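Arginine kinase (PDB 4RF6) catalyses the reversible transfer of a phosphoryl group from ATP to L-arginine, giving N(omega)-phospho-L-arginine and ADP, as a monomer with two tandem phosphagen kinase repeats. Local coordinates at residues S371-V376 and E393-L398; L386-T391 and V445-S450. All blocks are in the same frame, centred on the assembly; numbering follows the deposited sequence.

Contact 1 (S371-V376 and E393-L398); sequences SVFPEV and ELFDSL
F395 reaches out from its helix and lays its ring against the backbone of V372 and F373. It is the residue through which helix 392-398 meets the loop 371-376. CG anti to the backbone N (chi1 178°) carries the ring from the helix to the loop. F395 CB comes first: it lies at the edge of the F373 ring, 3.7 Å from F373 CD1. F395 CG is also close to F373 CD1. Further out, F395 CD2 lies 3.8 Å from F373 CA, and F395 CE2 is 3.3 Å from F373 N. F395 CE2 and CZ also pack on the V372 carbonyl group, with F395 CZ 3.5 Å from V372 O. On the other rim of the ring, across from CD2, F395 CE1 meets P374 CD at 4.1 Å.

Two CH-pi contacts use the same face of F395. F373 CA sits 4.0 Å from the ring centroid, and P374 CD lies 16° off the ring normal. The two phenyl rings form an offset edge-to-face pair. The edge of F373 is turned to the face of F395, their planes are 86° apart, and their centroids are 5.6 Å apart. P374 CD also lies over one face of the ring of its chain neighbour F373, toward the rim, so this one atom touches both aromatics. No hydrogen bond crosses between the segments; the contact is aromatic and apolar packing, away from the annotated sites.

The loop follows the long helix 344-370, and S371 OG bonds back to K368 O at that helix's end. P374 packs on Y410, I413 and V417 of helix 409-418, while F395 touches L409 of the same helix. The contact therefore joins the start of the second repeat to helices 392-398 and 409-418 of its small N-terminal domain.

Contact 2 (L386-T391 and V445-S450); sequences LRKYLT and VEDYHS
The Y389 ring carries K388 CG over the centre of one face, 3.9 Å above the plane, and has D447 OD2 at its edge. The ring and the D447 carboxylate are turned 71° from each other, so the two flat groups do not stack. This is a surface salt bridge with an added tyrosine hydrogen bond. It links the last turns of two helices, 385-389 and 438-448, in the N-terminal domain of the second phosphagen kinase repeat.

K388 and D447 approach from opposite directions. The lysine chain is extended throughout; it starts over the face of the tyrosine ring and brings K388 NZ to 2.9 Å from D447 OD2. NZ meets this oxygen nearly in line with its C-O bond. Y389 comes in from another direction. Its CG is anti to the carbonyl carbon (chi1 -67°), which sends the ring toward helix 438-448, where it also touches L440, K443 and I444. Y389 CE2 passes 3.9 Å from D447 CB.

D447 thus answers two neighbouring residues of helix 385-389 with one oxygen. The two bonds hold OD2 in place, and the lysine charge would probably favour the ionised form. Y389 OH is the donor to D447 OD2 at 2.7 Å, and the oxygen receives it on its anti lone pair, pointing away from OD1.

From the N terminus, the chain leaves helix 344-370 and enters 371-376. It then passes through helix 385-389 into 392-398, where contact 1 closes a short loop of 16 intervening residues. Contact 2 begins within that loop, at 386-391, and closes only at 445-450, after helices 409-418 and 433-436. The two contacts therefore cross rather than nest. Their centres lie 16 Å apart, yet they touch: F373 CZ packs on L390 O at 3.3 Å, and L394 CD1 lies near Y389 O. T391 caps the helix that carries F395. The two contacts together tie the entry of the second repeat to the end of helix 438-448.

Contact 1 (S371-V376 and E393-L398)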
loop_
_atom_site.group_PDB
_atom_site.type_symbol
_atom_site.label_atom_id
_atom_site.label_comp_id
_atom_site.label_asym_id
_atom_site.label_seq_id
_atom_site.Cartn_x
_atom_site.Cartn_y
_atom_site.Cartn_z
ATOM N N SER A 371 6.691 10.975 -26.299
ATOM C CA SER A 371 6.269 11.163 -27.687
ATOM C C SER A 371 7.432 11.009 -28.659
ATOM O O SER A 371 7.238 10.978 -29.877
ATOM C CB SER A 371 5.663 12.553 -27.870
ATOM O OG SER A 371 6.635 13.557 -27.641
ATOM N N VAL A 372 8.638 10.909 -28.111
ATOM C CA VAL A 372 9.865 10.927 -28.897
ATOM C C VAL A 372 10.700 9.664 -28.652
ATOM O O VAL A 372 10.691 9.125 -27.547
ATOM C CB VAL A 372 10.667 12.208 -28.560
ATOM C CG1 VAL A 372 12.168 11.995 -28.690
ATOM C CG2 VAL A 372 10.196 13.364 -29.428
ATOM N N PHE A 373 11.392 9.184 -29.688
ATOM C CA PHE A 373 12.298 8.042 -29.560
ATOM C C PHE A 373 13.275 8.247 -28.407
ATOM O O PHE A 373 13.881 9.311 -28.282
ATOM C CB PHE A 373 13.070 7.824 -30.861
ATOM C CG PHE A 373 13.857 6.545 -30.891
ATOM C CD1 PHE A 373 13.268 5.367 -31.329
ATOM C CD2 PHE A 373 15.185 6.518 -30.479
ATOM C CE1 PHE A 373 13.984 4.185 -31.361
ATOM C CE2 PHE A 373 15.909 5.346 -30.507
ATOM C CZ PHE A 373 15.307 4.171 -30.948
ATOM N N PRO A 374 13.423 7.226 -27.551
ATOM C CA PRO A 374 14.300 7.334 -26.379
ATOM C C PRO A 374 15.749 7.554 -26.803
ATOM O O PRO A 374 16.430 6.592 -27.160
ATOM C CB PRO A 374 14.154 5.964 -25.699
ATOM C CG PRO A 374 12.905 5.357 -26.287
ATOM C CD PRO A 374 12.824 5.886 -27.678
ATOM N N GLU A 375 16.207 8.802 -26.748
ATOM C CA GLU A 375 17.547 9.165 -27.211
ATOM C C GLU A 375 18.665 8.365 -26.538
ATOM O O GLU A 375 19.699 8.104 -27.154
ATOM C CB GLU A 375 17.792 10.664 -27.016
ATOM C CG GLU A 375 18.789 11.279 -27.998
ATOM C CD GLU A 375 18.205 11.448 -29.392
ATOM O OE1 GLU A 375 16.961 11.428 -29.522
ATOM O OE2 GLU A 375 18.986 11.601 -30.358
ATOM N N VAL A 376 18.451 7.973 -25.283
ATOM C CA VAL A 376 19.454 7.221 -24.523
ATOM C C VAL A 376 19.819 5.888 -25.185
ATOM O O VAL A 376 20.892 5.335 -24.941
ATOM C CB VAL A 376 19.008 6.963 -23.062
ATOM C CG1 VAL A 376 18.630 8.258 -22.368
ATOM C CG2 VAL A 376 17.844 5.986 -23.015
ATOM N N GLU A 393 11.606 3.599 -36.661
ATOM C CA GLU A 393 10.441 3.320 -37.499
ATOM C C GLU A 393 9.462 2.421 -36.758
ATOM O O GLU A 393 8.250 2.659 -36.759
ATOM C CB GLU A 393 10.846 2.640 -38.809
ATOM C CG GLU A 393 11.965 3.331 -39.568
ATOM C CD GLU A 393 13.340 2.977 -39.032
ATOM O OE1 GLU A 393 14.213 3.865 -39.003
ATOM O OE2 GLU A 393 13.545 1.809 -38.641
ATOM N N LEU A 394 10.000 1.378 -36.131
ATOM C CA LEU A 394 9.201 0.463 -35.328
ATOM C C LEU A 394 8.556 1.236 -34.179
ATOM O O LEU A 394 7.370 1.063 -33.889
ATOM C CB LEU A 394 10.082 -0.674 -34.794
ATOM C CG LEU A 394 9.457 -1.923 -34.177
ATOM C CD1 LEU A 394 10.383 -3.109 -34.364
ATOM C CD2 LEU A 394 9.187 -1.736 -32.703
ATOM N N PHE A 395 9.347 2.091 -33.533
ATOM C CA PHE A 395 8.852 2.942 -32.461
ATOM C C PHE A 395 7.687 3.802 -32.945
ATOM O O PHE A 395 6.653 3.897 -32.281
ATOM C CB PHE A 395 9.971 3.837 -31.925
ATOM C CG PHE A 395 9.525 4.779 -30.835
ATOM C CD1 PHE A 395 9.260 4.307 -29.554
ATOM C CD2 PHE A 395 9.379 6.136 -31.088
ATOM C CE1 PHE A 395 8.851 5.170 -28.549
ATOM C CE2 PHE A 395 8.972 7.005 -30.088
ATOM C CZ PHE A 395 8.709 6.523 -28.816
ATOM N N ASP A 396 7.858 4.420 -34.111
ATOM C CA ASP A 396 6.826 5.285 -34.668
ATOM C C ASP A 396 5.539 4.528 -35.011
ATOM O O ASP A 396 4.437 5.037 -34.790
ATOM C CB ASP A 396 7.347 6.040 -35.894
ATOM C CG ASP A 396 8.255 7.196 -35.526
ATOM O OD1 ASP A 396 9.084 7.592 -36.377
ATOM O OD2 ASP A 396 8.142 7.705 -34.391
ATOM N N SER A 397 5.679 3.314 -35.537
ATOM C CA SER A 397 4.517 2.520 -35.931
ATOM C C SER A 397 3.708 2.012 -34.734
ATOM O O SER A 397 2.534 1.659 -34.881
ATOM C CB SER A 397 4.929 1.355 -36.844
ATOM O OG SER A 397 5.938 0.551 -36.248
ATOM N N LEU A 398 4.324 1.992 -33.553
ATOM C CA LEU A 398 3.686 1.404 -32.369
ATOM C C LEU A 398 3.399 2.376 -31.215
ATOM O O LEU A 398 2.539 2.100 -30.377
ATOM C CB LEU A 398 4.525 0.229 -31.845
ATOM C CG LEU A 398 4.728 -0.957 -32.796
ATOM C CD1 LEU A 398 5.658 -1.993 -32.187
ATOM C CD2 LEU A 398 3.391 -1.596 -33.154
#

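Contact 2 (L386-T391 and V445-S450)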
loop_
_atom_site.group_PDB
_atom_site.type_symbol
_atom_site.label_atom_id
_atom_site.label_comp_id
_atom_site.label_asym_id
_atom_site.label_seq_id
_atom_site.Cartn_x
_atom_site.Cartn_y
_atom_site.Cartn_z
ATOM N N LEU A 386 16.382 -4.479 -26.133
ATOM C CA LEU A 386 15.536 -3.328 -26.423
ATOM C C LEU A 386 16.184 -2.453 -27.486
ATOM O O LEU A 386 15.567 -2.131 -28.505
ATOM C CB LEU A 386 15.289 -2.509 -25.154
ATOM C CG LEU A 386 14.565 -1.177 -25.350
ATOM C CD1 LEU A 386 13.203 -1.404 -25.998
ATOM C CD2 LEU A 386 14.417 -0.414 -24.028
ATOM N N ARG A 387 17.433 -2.073 -27.241
ATOM C CA ARG A 387 18.178 -1.234 -28.168
ATOM C C ARG A 387 18.367 -1.962 -29.496
ATOM O O ARG A 387 18.261 -1.363 -30.568
ATOM C CB ARG A 387 19.539 -0.884 -27.557
ATOM C CG ARG A 387 20.284 0.266 -28.230
ATOM C CD ARG A 387 21.018 -0.172 -29.488
ATOM N NE ARG A 387 21.955 0.836 -29.968
ATOM C CZ ARG A 387 23.260 0.805 -29.725
ATOM N NH1 ARG A 387 23.779 -0.185 -29.010
ATOM N NH2 ARG A 387 24.043 1.761 -30.201
ATOM N N LYS A 388 18.657 -3.256 -29.412
ATOM C CA LYS A 388 18.937 -4.063 -30.591
ATOM C C LYS A 388 17.769 -4.070 -31.574
ATOM O O LYS A 388 17.974 -4.030 -32.788
ATOM C CB LYS A 388 19.285 -5.501 -30.184
ATOM C CG LYS A 388 19.691 -6.399 -31.351
ATOM C CD LYS A 388 20.147 -7.764 -30.864
ATOM C CE LYS A 388 20.639 -8.617 -32.019
ATOM N NZ LYS A 388 20.953 -10.009 -31.589
ATOM N N TYR A 389 16.546 -4.098 -31.050
ATOM C CA TYR A 389 15.369 -4.321 -31.892
ATOM C C TYR A 389 14.421 -3.128 -32.057
ATOM O O TYR A 389 13.663 -3.064 -33.031
ATOM C CB TYR A 389 14.610 -5.567 -31.416
ATOM C CG TYR A 389 15.395 -6.837 -31.624
ATOM C CD1 TYR A 389 15.785 -7.227 -32.898
ATOM C CD2 TYR A 389 15.756 -7.639 -30.549
ATOM C CE1 TYR A 389 16.507 -8.382 -33.101
ATOM C CE2 TYR A 389 16.482 -8.799 -30.741
ATOM C CZ TYR A 389 16.852 -9.164 -32.018
ATOM O OH TYR A 389 17.574 -10.312 -32.219
ATOM N N LEU A 390 14.463 -2.185 -31.122
ATOM C CA LEU A 390 13.591 -1.017 -31.216
ATOM C C LEU A 390 14.160 0.045 -32.157
ATOM O O LEU A 390 14.853 0.962 -31.721
ATOM C CB LEU A 390 13.312 -0.401 -29.840
ATOM C CG LEU A 390 12.224 0.675 -29.850
ATOM C CD1 LEU A 390 10.857 0.041 -29.967
ATOM C CD2 LEU A 390 12.278 1.577 -28.631
ATOM N N THR A 391 13.865 -0.084 -33.445
ATOM C CA THR A 391 14.222 0.945 -34.416
ATOM C C THR A 391 13.252 2.117 -34.267
ATOM O O THR A 391 12.152 1.948 -33.735
ATOM C CB THR A 391 14.135 0.399 -35.841
ATOM O OG1 THR A 391 12.766 0.390 -36.259
ATOM C CG2 THR A 391 14.684 -1.013 -35.898
ATOM N N VAL A 445 11.714 -12.309 -27.782
ATOM C CA VAL A 445 11.434 -13.697 -27.409
ATOM C C VAL A 445 12.355 -14.672 -28.146
ATOM O O VAL A 445 12.961 -15.557 -27.531
ATOM C CB VAL A 445 9.972 -14.080 -27.684
ATOM C CG1 VAL A 445 9.802 -15.596 -27.649
ATOM C CG2 VAL A 445 9.051 -13.420 -26.676
ATOM N N GLU A 446 12.460 -14.505 -29.462
ATOM C CA GLU A 446 13.238 -15.426 -30.286
ATOM C C GLU A 446 14.739 -15.221 -30.113
ATOM O O GLU A 446 15.537 -16.096 -30.456
ATOM C CB GLU A 446 12.833 -15.320 -31.762
ATOM C CG GLU A 446 11.435 -15.874 -32.058
ATOM C CD GLU A 446 11.088 -15.871 -33.542
ATOM O OE1 GLU A 446 11.788 -15.185 -34.322
ATOM O OE2 GLU A 446 10.111 -16.560 -33.923
ATOM N N ASP A 447 15.130 -14.068 -29.583
ATOM C CA ASP A 447 16.540 -13.833 -29.292
ATOM C C ASP A 447 16.911 -14.534 -27.988
ATOM O O ASP A 447 17.824 -15.369 -27.958
ATOM C CB ASP A 447 16.841 -12.335 -29.204
ATOM C CG ASP A 447 18.336 -12.033 -29.191
ATOM O OD1 ASP A 447 19.062 -12.595 -28.341
ATOM O OD2 ASP A 447 18.779 -11.231 -30.041
ATOM N N TYR A 448 16.198 -14.208 -26.913
ATOM C CA TYR A 448 16.511 -14.778 -25.609
ATOM C C TYR A 448 16.265 -16.283 -25.580
ATOM O O TYR A 448 16.996 -17.018 -24.915
ATOM C CB TYR A 448 15.713 -14.103 -24.483
ATOM C CG TYR A 448 16.008 -14.720 -23.125
ATOM C CD1 TYR A 448 17.093 -14.288 -22.370
ATOM C CD2 TYR A 448 15.224 -15.754 -22.615
ATOM C CE1 TYR A 448 17.381 -14.853 -21.134
ATOM C CE2 TYR A 448 15.506 -16.329 -21.382
ATOM C CZ TYR A 448 16.585 -15.871 -20.649
ATOM O OH TYR A 448 16.869 -16.430 -19.427
ATOM N N HIS A 449 15.229 -16.738 -26.282
ATOM C CA HIS A 449 14.869 -18.149 -26.249
ATOM C C HIS A 449 15.355 -18.897 -27.489
ATOM O O HIS A 449 14.853 -19.981 -27.799
ATOM C CB HIS A 449 13.353 -18.331 -26.082
ATOM C CG HIS A 449 12.822 -17.847 -24.769
ATOM N ND1 HIS A 449 12.922 -18.585 -23.609
ATOM C CD2 HIS A 449 12.177 -16.705 -24.435
ATOM C CE1 HIS A 449 12.364 -17.915 -22.614
ATOM N NE2 HIS A 449 11.906 -16.770 -23.092
ATOM N N SER A 450 16.319 -18.308 -28.194
ATOM C CA SER A 450 16.989 -18.986 -29.302
ATOM C C SER A 450 17.388 -20.382 -28.836
ATOM O O SER A 450 17.921 -20.537 -27.734
ATOM C CB SER A 450 18.226 -18.192 -29.736
ATOM O OG SER A 450 18.895 -18.801 -30.825
#